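Local coordinates for protein NegoA.19184.a (Neisseria gonorrhoeae, PDB 5UEB) that is of unknown function but belongs to the DUF4265 family and folds into two antiparallel beta sheets with two helices, at residues 17-20 and 21-25; 103-106 and 107-110. One frame throughout, in Å; residues are numbered along the deposited sequence.

In the fold
Contact 1 (17-20 with 21-25) comes first along the chain and turns strand 10-18 back into strand 24-33 at one border of the five-stranded antiparallel sheet. Contact 2 (103-106 with 107-110) follows much later, joining strand 102-105, an outermost strand of the four-stranded sheet, to strand 110-115. Both are hairpin ends at the surface, with centres about 20 Å apart and nearest atoms about 7 Å apart, so they do not touch. Phe47 touches both, packing against Tyr17 of the first and against Asn106 and Tyr110 of the second. Through this residue the hairpin ends of the two sheets, which have no direct contact, share a common neighbour.

Contact 1 (17-20 and 21-25); sequences YYDL and ESNIA
Asp19 and Asn23 face each other at the end of a beta hairpin closed by a type I turn, Asp19 to Ser22, with a G1 beta bulge, Ser22 taking the left-handed bulge conformation. Two backbone bonds define it: Ser22 N to Asp19 O (2.9 Å) across the turn, and Asp19 N to Asn23 O (2.9 Å), almost straight at 173°. The Asp19 side chain adds a second set of bonds to the loop. Its CB passes 3.7 Å from Asn23 O, and CG lies closer still to that oxygen. Because chi1 of 70° sets CG between the backbone N and the carbonyl carbon, the carboxylate folds over the turn. OD2 accepts Glu21 N at 2.9 Å, which makes an Asx turn, and Asn23 N at 3.0 Å. These two N-H groups come from opposite faces of the carboxylate, each well out of its plane, so the group is held from both sides. OD1 has water partners instead: one water links it to the amide ND2 of Asn23, another to the carbonyl of Ile24. A third water joins Leu20 O to the Ser22 hydroxyl.

Past the turn the strands pair as Tyr18 with Ile24, a non-hydrogen-bonded pair, and Tyr17 with Ala25, a hydrogen-bonded pair linked in both directions. On one face of the sheet Ile24 CD1 lies 3.7 Å above the plane of the Tyr18 ring, displaced toward its rim, in a CH-pi contact, while Ile24 also packs on His7 of the second subunit. On the other face the Tyr17 ring, which also meets Phe47, Ala48 and Pro49, lies against its cross-strand partner: Ala25 CB sits over it in a CH-pi contact, nearest to CZ at 3.5 Å.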
# COMPACT_ATOMS: atom_id res chain seq x y z
N TYR B 17 8.56 -7.60 2.26
CA TYR B 17 7.21 -7.62 2.81
C TYR B 17 7.25 -8.24 4.19
O TYR B 17 8.25 -8.84 4.60
CB TYR B 17 6.24 -8.38 1.87
CG TYR B 17 6.56 -9.85 1.74
CD1 TYR B 17 7.58 -10.30 0.91
CD2 TYR B 17 5.84 -10.80 2.46
CE1 TYR B 17 7.90 -11.64 0.82
CE2 TYR B 17 6.14 -12.16 2.37
CZ TYR B 17 7.17 -12.57 1.54
OH TYR B 17 7.48 -13.91 1.46
N TYR B 18 6.15 -8.11 4.92
CA TYR B 18 5.98 -8.82 6.18
C TYR B 18 5.11 -10.04 5.92
O TYR B 18 4.06 -9.94 5.26
CB TYR B 18 5.37 -7.93 7.26
CG TYR B 18 6.33 -6.89 7.77
CD1 TYR B 18 7.28 -7.21 8.74
CD2 TYR B 18 6.32 -5.60 7.27
CE1 TYR B 18 8.18 -6.26 9.21
CE2 TYR B 18 7.21 -4.64 7.73
CZ TYR B 18 8.13 -4.98 8.70
OH TYR B 18 9.02 -4.03 9.15
N ASP B 19 5.58 -11.20 6.38
CA ASP B 19 4.91 -12.47 6.15
C ASP B 19 3.74 -12.64 7.11
O ASP B 19 3.37 -11.73 7.86
CB ASP B 19 5.92 -13.61 6.17
CG ASP B 19 6.48 -13.89 7.55
OD1 ASP B 19 7.50 -14.61 7.61
OD2 ASP B 19 5.92 -13.44 8.57
N LEU B 20 3.13 -13.83 7.11
CA LEU B 20 1.92 -14.06 7.88
C LEU B 20 2.16 -13.98 9.38
O LEU B 20 1.20 -13.80 10.14
CB LEU B 20 1.28 -15.40 7.50
CG LEU B 20 0.79 -15.48 6.06
CD1 LEU B 20 0.15 -16.83 5.79
CD2 LEU B 20 -0.17 -14.34 5.77
N GLU B 21 3.41 -14.12 9.81
CA GLU B 21 3.77 -13.98 11.22
C GLU B 21 4.32 -12.60 11.54
O GLU B 21 4.89 -12.40 12.61
CB GLU B 21 4.78 -15.05 11.63
CG GLU B 21 4.26 -16.48 11.56
CD GLU B 21 3.01 -16.69 12.39
OE1 GLU B 21 2.04 -17.28 11.87
OE2 GLU B 21 2.99 -16.26 13.56
N SER B 22 4.19 -11.64 10.62
CA SER B 22 4.70 -10.29 10.81
C SER B 22 6.22 -10.26 10.93
O SER B 22 6.79 -9.41 11.62
CB SER B 22 4.04 -9.55 11.98
OG SER B 22 2.64 -9.46 11.79
N ASN B 23 6.89 -11.17 10.22
CA ASN B 23 8.35 -11.20 10.14
C ASN B 23 8.77 -10.75 8.75
O ASN B 23 8.12 -11.07 7.75
CB ASN B 23 8.88 -12.61 10.42
CG ASN B 23 8.60 -13.06 11.84
OD1 ASN B 23 8.70 -12.27 12.78
ND2 ASN B 23 8.23 -14.33 11.99
N ILE B 24 9.85 -9.97 8.69
CA ILE B 24 10.31 -9.45 7.42
C ILE B 24 10.72 -10.60 6.51
O ILE B 24 11.26 -11.62 6.97
CB ILE B 24 11.45 -8.43 7.66
CG1 ILE B 24 11.66 -7.57 6.42
CG2 ILE B 24 12.72 -9.14 8.10
CD1 ILE B 24 10.70 -6.40 6.36
N ALA B 25 10.42 -10.46 5.22
CA ALA B 25 10.68 -11.50 4.24
C ALA B 25 10.93 -10.83 2.89
O ALA B 25 10.64 -9.65 2.71
CB ALA B 25 9.51 -12.49 4.14
O HOH W 1 8.01 -16.14 9.77
O HOH W 2 10.29 -14.20 7.44
O HOH W 3 1.22 -11.77 12.08

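Contact 2 (103-106 and 107-110); sequences IRKN and GENY
Tyr110 O accepts Asn106 N at 3.0 Å, in a nearly straight bond (173°) arriving from above the carbonyl plane, and also has a CA-H...O contact from Lys105, CA 3.5 Å away. Beyond this bond the chain loops through Gly107, with phi 74° and psi -165°, a backbone conformation open chiefly to glycine, and a water donates to Asn106 O and accepts from Asn109 N, linking the two across the loop. Lys105 passes alongside the loop, its CE 3.4 Å from Gly107 O. A bend at chi3 swings NZ toward Glu108, whose own chain is bent at chi2. Lys105 NZ meets Glu108 OE2 on its syn side at 3.0 Å, in a salt bridge between two surface side chains. Asn106 CB rests 3.9 Å from Tyr110 CD1, oblique to the ring. The Tyr110 hydroxyl is hydrogen-bonded to Leu46 O, its ring meets Phe47, and Arg104 reaches Ile44 O through NH1, so the segment 44-47 borders the strand end here. The backbone bond and bridging water, with the ion pair beside them, lie at the turn of the beta hairpin of strands 102-105 and 110-115, at the edge of an antiparallel sheet.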
# COMPACT_ATOMS: atom_id res chain seq x y z
N ILE B 103 -1.62 -21.34 -12.59
CA ILE B 103 -1.11 -21.74 -11.29
C ILE B 103 0.42 -21.68 -11.29
O ILE B 103 1.08 -21.87 -12.32
CB ILE B 103 -1.62 -23.13 -10.85
CG1 ILE B 103 -1.02 -24.24 -11.69
CG2 ILE B 103 -3.15 -23.17 -10.92
CD1 ILE B 103 -1.43 -25.63 -11.24
N ARG B 104 0.97 -21.40 -10.11
CA ARG B 104 2.40 -21.50 -9.86
C ARG B 104 2.58 -22.30 -8.58
O ARG B 104 2.00 -21.95 -7.55
CB ARG B 104 3.02 -20.10 -9.70
CG ARG B 104 4.53 -20.14 -9.51
CD ARG B 104 5.12 -18.76 -9.26
NE ARG B 104 6.55 -18.88 -8.95
CZ ARG B 104 7.32 -17.87 -8.58
NH1 ARG B 104 6.82 -16.65 -8.47
NH2 ARG B 104 8.60 -18.08 -8.32
N LYS B 105 3.37 -23.37 -8.64
CA LYS B 105 3.62 -24.23 -7.49
C LYS B 105 4.78 -23.71 -6.64
O LYS B 105 5.72 -23.10 -7.15
CB LYS B 105 3.99 -25.65 -7.95
CG LYS B 105 2.93 -26.38 -8.74
CD LYS B 105 3.47 -27.69 -9.31
CE LYS B 105 3.93 -28.64 -8.21
NZ LYS B 105 4.48 -29.92 -8.75
N ASN B 106 4.70 -23.99 -5.34
CA ASN B 106 5.87 -23.93 -4.46
C ASN B 106 5.89 -25.26 -3.71
O ASN B 106 5.27 -25.40 -2.65
CB ASN B 106 5.83 -22.74 -3.50
CG ASN B 106 7.14 -22.56 -2.76
OD1 ASN B 106 7.21 -22.74 -1.54
ND2 ASN B 106 8.20 -22.24 -3.50
N GLY B 107 6.60 -26.24 -4.27
CA GLY B 107 6.52 -27.56 -3.71
C GLY B 107 5.19 -28.21 -4.06
O GLY B 107 4.44 -27.74 -4.93
N GLU B 108 4.88 -29.29 -3.34
CA GLU B 108 3.74 -30.13 -3.69
C GLU B 108 2.43 -29.70 -3.02
O GLU B 108 1.37 -30.15 -3.46
CB GLU B 108 4.03 -31.59 -3.34
CG GLU B 108 5.17 -32.16 -4.15
CD GLU B 108 4.92 -32.05 -5.64
OE1 GLU B 108 4.02 -32.75 -6.15
OE2 GLU B 108 5.61 -31.25 -6.31
N ASN B 109 2.48 -28.86 -1.99
CA ASN B 109 1.28 -28.56 -1.21
C ASN B 109 0.87 -27.10 -1.24
O ASN B 109 -0.01 -26.70 -0.47
CB ASN B 109 1.45 -29.02 0.24
CG ASN B 109 1.82 -30.48 0.34
OD1 ASN B 109 2.96 -30.82 0.66
ND2 ASN B 109 0.87 -31.36 0.07
N TYR B 110 1.46 -26.28 -2.11
CA TYR B 110 1.19 -24.85 -2.13
C TYR B 110 1.10 -24.37 -3.56
O TYR B 110 1.95 -24.72 -4.40
CB TYR B 110 2.31 -24.08 -1.41
CG TYR B 110 2.03 -22.59 -1.23
CD1 TYR B 110 2.33 -21.66 -2.23
CD2 TYR B 110 1.50 -22.12 -0.04
CE1 TYR B 110 2.08 -20.32 -2.04
CE2 TYR B 110 1.25 -20.77 0.15
CZ TYR B 110 1.55 -19.87 -0.85
OH TYR B 110 1.29 -18.54 -0.64
O HOH W 4 4.50 -27.25 -0.74